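Local coordinates for protein Tetur07g02040 (Tetranychus urticae, PDB 6BDJ) that probably catalyses the intradiol cleavage of aromatic rings with a ferric iron, incorporating both atoms of molecular oxygen into the product, at residues R151-N155 and G156-H160; R187-N190 and E191-G194; D193-F196 and T197-G201. All coordinates share one frame; numbering follows the deposited sequence.

Contact 1: R151-N155 and G156-H160; sequences RIHAN and GNVAH
The beta hairpin that joins strand 148-154, which carries the iron ligand His149, to strand 157-166 places Arg151 against Val158 and closes through a type I' turn from Ala154 to Asn157. Asn155 and Gly156 occupy the two central positions of the turn, both with positive phi. Ala154 and Asn157 bond twice: Asn157 N donates to Ala154 O at 2.9 Å, and Ala154 N returns a bond to Asn157 O at 3.0 Å. The register then slips at a classic beta bulge, where Ala159 and His160 both face Ile152. Ile152 O takes Ala159 N at 2.9 Å and, weakly, His160 N, while Ile152 N donates to His160 O at 2.8 Å.

On the face shared with His153, the Arg151 chain, which chi1 of 164° starts off opposite its own N and which stays extended from CG to NE, carries the guanidinium beside Val158. Val158 CG1 lies over one guanidinium face, 3.6 Å from Arg151 NE, and Val158 CG2 approaches Arg151 NH2 at 3.5 Å. Arg151 NH1 forms a salt bridge with Glu42. An alanine in place of Arg151 would probably leave Glu42 without this charged partner, remove part of the cover over the Val158 methyls and set the His153 ring freer to turn. The ring is held at its edge: Arg151 NE donates to His153 NE2 at 2.9 Å, nearly straight at 167° and lying in the planes of both groups.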
# COMPACT_ATOMS: atom_id res chain seq x y z
N ARG A 151 1.22 -3.39 5.48
CA ARG A 151 1.62 -3.77 6.81
C ARG A 151 1.81 -5.26 6.82
O ARG A 151 1.00 -6.00 6.26
CB ARG A 151 0.55 -3.34 7.80
CG ARG A 151 0.62 -3.99 9.16
CD ARG A 151 -0.18 -3.15 10.16
NE ARG A 151 -0.50 -3.93 11.34
CZ ARG A 151 -0.96 -3.48 12.51
NH1 ARG A 151 -1.13 -2.19 12.77
NH2 ARG A 151 -1.23 -4.37 13.48
N ILE A 152 2.90 -5.72 7.44
CA ILE A 152 3.30 -7.13 7.41
C ILE A 152 3.39 -7.72 8.80
O ILE A 152 4.09 -7.19 9.66
CB ILE A 152 4.65 -7.33 6.72
CG1 ILE A 152 4.58 -6.70 5.33
CG2 ILE A 152 4.98 -8.81 6.61
CD1 ILE A 152 5.90 -6.52 4.65
N HIS A 153 2.70 -8.84 9.00
CA HIS A 153 2.80 -9.59 10.23
C HIS A 153 3.58 -10.84 9.95
O HIS A 153 3.31 -11.53 8.96
CB HIS A 153 1.43 -9.98 10.78
CG HIS A 153 0.56 -8.81 11.12
ND1 HIS A 153 -0.69 -8.97 11.69
CD2 HIS A 153 0.75 -7.48 10.99
CE1 HIS A 153 -1.23 -7.79 11.90
NE2 HIS A 153 -0.38 -6.86 11.47
N ALA A 154 4.56 -11.12 10.81
CA ALA A 154 5.29 -12.40 10.80
C ALA A 154 5.48 -12.80 12.23
O ALA A 154 5.75 -11.94 13.07
CB ALA A 154 6.64 -12.27 10.11
N ASN A 155 5.28 -14.08 12.53
CA ASN A 155 5.47 -14.64 13.90
C ASN A 155 4.57 -13.95 14.93
O ASN A 155 4.96 -13.76 16.09
CB ASN A 155 6.96 -14.55 14.39
CG ASN A 155 7.97 -14.83 13.30
OD1 ASN A 155 8.96 -14.11 13.19
ND2 ASN A 155 7.74 -15.86 12.49
N GLY A 156 3.37 -13.53 14.52
CA GLY A 156 2.49 -12.71 15.36
C GLY A 156 3.04 -11.36 15.83
O GLY A 156 2.59 -10.83 16.84
N ASN A 157 4.05 -10.84 15.12
CA ASN A 157 4.57 -9.50 15.37
C ASN A 157 4.23 -8.66 14.15
O ASN A 157 4.25 -9.15 13.00
CB ASN A 157 6.09 -9.46 15.57
CG ASN A 157 6.52 -9.79 16.97
OD1 ASN A 157 5.73 -10.23 17.82
ND2 ASN A 157 7.81 -9.62 17.23
N VAL A 158 3.98 -7.38 14.41
CA VAL A 158 3.86 -6.39 13.36
C VAL A 158 5.31 -6.09 12.98
O VAL A 158 5.99 -5.34 13.67
CB VAL A 158 3.15 -5.11 13.83
CG1 VAL A 158 2.86 -4.21 12.62
CG2 VAL A 158 1.87 -5.43 14.59
N ALA A 159 5.78 -6.69 11.90
CA ALA A 159 7.17 -6.65 11.53
C ALA A 159 7.58 -5.40 10.77
O ALA A 159 8.73 -4.95 10.87
CB ALA A 159 7.53 -7.90 10.76
N HIS A 160 6.65 -4.84 9.99
CA HIS A 160 6.97 -3.77 9.06
C HIS A 160 5.72 -3.10 8.54
O HIS A 160 4.78 -3.77 8.15
CB HIS A 160 7.79 -4.31 7.88
CG HIS A 160 8.50 -3.25 7.10
ND1 HIS A 160 9.85 -3.02 7.21
CD2 HIS A 160 8.04 -2.35 6.19
CE1 HIS A 160 10.20 -2.03 6.40
NE2 HIS A 160 9.12 -1.62 5.76

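Contact 2: R187-N190 and E191-G194; sequences RMKN and EEDG
Glu192 folds back across Met188 and Lys189 at a pair of overlapping turns that leads directly to the N-cap of helix 194-198. The evidence for the turns is two successive bonds between residues three apart: Glu192 N to Lys189 O at 2.9 Å and Asp193 N to Asn190 O at 3.1 Å. Asp193 N is also shared with Lys189 O through a weak second bond, so the two turns are linked at one amide.

The side chain of Glu192 can be followed outward. Its CB sits 3.5 Å from Met188 CG and also borders Lys189 O. CG then passes Lys189 CB at 3.5 Å. Extended beyond CG (chi2 176°), the chain brings CD beside the backbone N of Lys189 and spreads the two carboxylate oxygens over different neighbours. OE1 touches Met188 CG at 3.4 Å, whereas OE2 lies against the aliphatic part of Lys189, 3.4 Å from its CD. The ammonium group does not close on the carboxylate: Lys189 NZ remains 4.8 Å from Glu192 OE2, so opposite charges are near without forming a salt bridge, and any attraction is probably modest.

Two anchors tie this surface turn inward, the salt bridge from Asp193 OD1 to Arg144 NE and the hydrogen bond between Asn190 OD1 and Thr145 OG1. With chi1 at 180° the Met188 chain runs out straight past Glu192 and rests SD 3.6 Å from Asp193 CA.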
# COMPACT_ATOMS: atom_id res chain seq x y z
N ARG A 187 -2.90 17.78 -6.78
CA ARG A 187 -2.01 16.65 -6.54
C ARG A 187 -0.70 17.11 -5.89
O ARG A 187 0.13 17.74 -6.55
CB ARG A 187 -1.66 15.93 -7.85
CG ARG A 187 -0.86 14.65 -7.66
CD ARG A 187 -0.10 14.25 -8.92
NE ARG A 187 1.31 14.68 -8.89
CZ ARG A 187 2.24 14.21 -8.05
NH1 ARG A 187 1.93 13.31 -7.11
NH2 ARG A 187 3.49 14.65 -8.14
N MET A 188 -0.54 16.80 -4.61
CA MET A 188 0.69 17.12 -3.89
C MET A 188 1.81 16.28 -4.49
O MET A 188 1.63 15.08 -4.70
CB MET A 188 0.56 16.84 -2.39
CG MET A 188 1.84 17.17 -1.65
SD MET A 188 1.78 16.71 0.09
CE MET A 188 1.20 18.23 0.82
N LYS A 189 2.94 16.94 -4.77
CA LYS A 189 4.15 16.28 -5.29
C LYS A 189 4.78 15.36 -4.27
O LYS A 189 4.70 15.63 -3.08
CB LYS A 189 5.17 17.33 -5.76
CG LYS A 189 5.15 17.62 -7.24
CD LYS A 189 4.03 18.56 -7.67
CE LYS A 189 4.12 18.82 -9.16
NZ LYS A 189 3.32 20.00 -9.61
N ASN A 190 5.42 14.29 -4.75
CA ASN A 190 6.22 13.40 -3.89
C ASN A 190 7.15 14.16 -2.93
O ASN A 190 7.17 13.91 -1.72
CB ASN A 190 7.09 12.46 -4.75
CG ASN A 190 6.37 11.18 -5.14
OD1 ASN A 190 5.31 10.87 -4.63
ND2 ASN A 190 6.96 10.43 -6.05
N GLU A 191 7.85 15.14 -3.49
CA GLU A 191 8.82 15.97 -2.77
C GLU A 191 8.19 16.99 -1.82
O GLU A 191 8.89 17.56 -0.96
CB GLU A 191 9.71 16.75 -3.77
CG GLU A 191 10.64 15.93 -4.67
CD GLU A 191 9.94 15.27 -5.85
OE1 GLU A 191 10.61 14.50 -6.57
OE2 GLU A 191 8.72 15.47 -6.05
N GLU A 192 6.90 17.25 -1.99
CA GLU A 192 6.15 18.10 -1.07
C GLU A 192 5.60 17.31 0.10
O GLU A 192 5.23 17.90 1.13
CB GLU A 192 4.97 18.74 -1.78
CG GLU A 192 5.28 19.56 -3.01
CD GLU A 192 4.01 20.07 -3.70
OE1 GLU A 192 2.88 20.04 -3.09
OE2 GLU A 192 4.14 20.48 -4.89
N ASP A 193 5.52 15.97 -0.07
CA ASP A 193 4.94 15.08 0.91
C ASP A 193 5.85 14.83 2.11
O ASP A 193 7.00 14.38 1.95
CB ASP A 193 4.60 13.75 0.25
CG ASP A 193 3.76 12.85 1.14
OD1 ASP A 193 2.55 13.13 1.30
OD2 ASP A 193 4.31 11.88 1.67
N GLY A 194 5.31 15.10 3.31
CA GLY A 194 6.06 14.94 4.55
C GLY A 194 6.57 13.51 4.70
O GLY A 194 7.77 13.30 4.92

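Contact 3: D193-F196 and T197-G201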
# COMPACT_ATOMS: atom_id res chain seq x y z
N ASP A 193 5.52 15.97 -0.07
CA ASP A 193 4.94 15.08 0.91
C ASP A 193 5.85 14.83 2.11
O ASP A 193 7.00 14.38 1.95
CB ASP A 193 4.60 13.75 0.25
CG ASP A 193 3.76 12.85 1.14
OD1 ASP A 193 2.55 13.13 1.30
OD2 ASP A 193 4.31 11.88 1.67
N GLY A 194 5.31 15.10 3.31
CA GLY A 194 6.06 14.94 4.55
C GLY A 194 6.57 13.51 4.70
O GLY A 194 7.77 13.30 4.92
N GLU A 195 5.66 12.55 4.51
CA GLU A 195 5.97 11.15 4.67
C GLU A 195 7.03 10.66 3.67
O GLU A 195 7.98 9.99 4.08
CB GLU A 195 4.70 10.27 4.59
CG GLU A 195 3.52 10.63 5.59
CD GLU A 195 3.47 9.74 6.94
OE1 GLU A 195 2.33 9.42 7.40
OE2 GLU A 195 4.55 9.35 7.51
N PHE A 196 6.89 10.99 2.39
CA PHE A 196 7.82 10.55 1.35
C PHE A 196 9.22 11.08 1.69
O PHE A 196 10.21 10.34 1.64
CB PHE A 196 7.38 11.11 -0.01
CG PHE A 196 8.27 10.69 -1.17
CD1 PHE A 196 9.40 11.42 -1.50
CD2 PHE A 196 7.96 9.56 -1.94
CE1 PHE A 196 10.22 11.01 -2.55
CE2 PHE A 196 8.76 9.17 -3.00
CZ PHE A 196 9.90 9.90 -3.30
N THR A 197 9.28 12.36 2.03
CA THR A 197 10.53 13.03 2.35
C THR A 197 11.16 12.46 3.62
O THR A 197 12.32 12.00 3.61
CB THR A 197 10.28 14.54 2.51
OG1 THR A 197 9.89 15.09 1.25
CG2 THR A 197 11.53 15.27 3.01
N TYR A 198 10.41 12.49 4.72
CA TYR A 198 10.97 12.09 6.00
C TYR A 198 11.36 10.62 6.05
O TYR A 198 12.39 10.29 6.62
CB TYR A 198 10.08 12.47 7.19
CG TYR A 198 9.77 13.96 7.30
CD1 TYR A 198 10.77 14.95 7.28
CD2 TYR A 198 8.46 14.39 7.49
CE1 TYR A 198 10.46 16.30 7.40
CE2 TYR A 198 8.13 15.73 7.61
CZ TYR A 198 9.12 16.68 7.57
OH TYR A 198 8.75 17.98 7.71
N PHE A 199 10.58 9.74 5.43
CA PHE A 199 10.75 8.27 5.57
C PHE A 199 11.28 7.57 4.31
O PHE A 199 10.96 6.41 4.08
CB PHE A 199 9.40 7.63 5.99
CG PHE A 199 8.87 8.13 7.31
CD1 PHE A 199 8.10 9.30 7.39
CD2 PHE A 199 9.17 7.47 8.49
CE1 PHE A 199 7.67 9.79 8.61
CE2 PHE A 199 8.72 7.95 9.72
CZ PHE A 199 7.97 9.11 9.77
N ASN A 200 12.08 8.26 3.50
CA ASN A 200 12.78 7.62 2.35
C ASN A 200 11.88 6.97 1.33
O ASN A 200 12.13 5.83 0.95
CB ASN A 200 13.76 6.53 2.85
CG ASN A 200 14.75 7.05 3.83
OD1 ASN A 200 15.69 7.74 3.45
ND2 ASN A 200 14.56 6.71 5.09
N GLY A 201 10.82 7.66 0.91
CA GLY A 201 9.94 7.16 -0.13
C GLY A 201 10.62 6.72 -1.43
O GLY A 201 10.15 5.82 -2.13
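Asp193 O accepts two hydrogen bonds from Thr197, one from Thr197 N at 3.0 Å and one from Thr197 OG1 at 3.1 Å, and the two donors reach it from opposite faces of its carbonyl plane. Two residues further on, Phe199 N donates to Glu195 O at 2.9 Å. The Asp193 side chain adds a bond of its own: OD2 accepts from Phe196 N at 2.8 Å through its anti lone pair, while OD1 is held in a salt bridge by Arg144.

These bonds define helix 194-198 as a short helix with Asp193 as its N-cap. Its far end closes with a 6→1 bond, Gly201 N to Phe196 O at 2.8 Å, in the carbonyl plane and on a lone pair. Asn200, just before Gly201, has a positive phi of 59°.

Nonpolar contact is led by Phe196, whose CG lies anti to the backbone N (chi1 -179°), directing the ring to Gly201. There Gly201 CA makes a CH-pi contact over one face, 3.9 Å from the ring centroid and 23° off its normal. Phe165 meets the Phe196 ring edge-to-face.

Glu195, whose side chain lies about 7 Å from the ferric ion, runs alongside Phe199 in a polar-aromatic contact, with Glu195 OE2 3.3 Å from Phe199 CE1.

Overall arrangement
Along the chain the three contacts come in series: the hairpin of contact 1, then contact 2, then contact 3, which starts on the Asp193 and Gly194 that contact 2 ends on. Contacts 2 and 3 have centres about 8 Å apart and touch, so the loop 187-193 and helix 194-198 form one continuous unit. Contact 1 lies on two neighbouring strands of the mixed sheet, with its centre about 28 Å from that of contact 2 and 22 Å from that of contact 3. The iron ligand His149 sits on the first hairpin strand, and Asp193 and Glu195 lie near the ferric ion, so sheet and loop-helix unit approach the same metal site from different parts of the sequence.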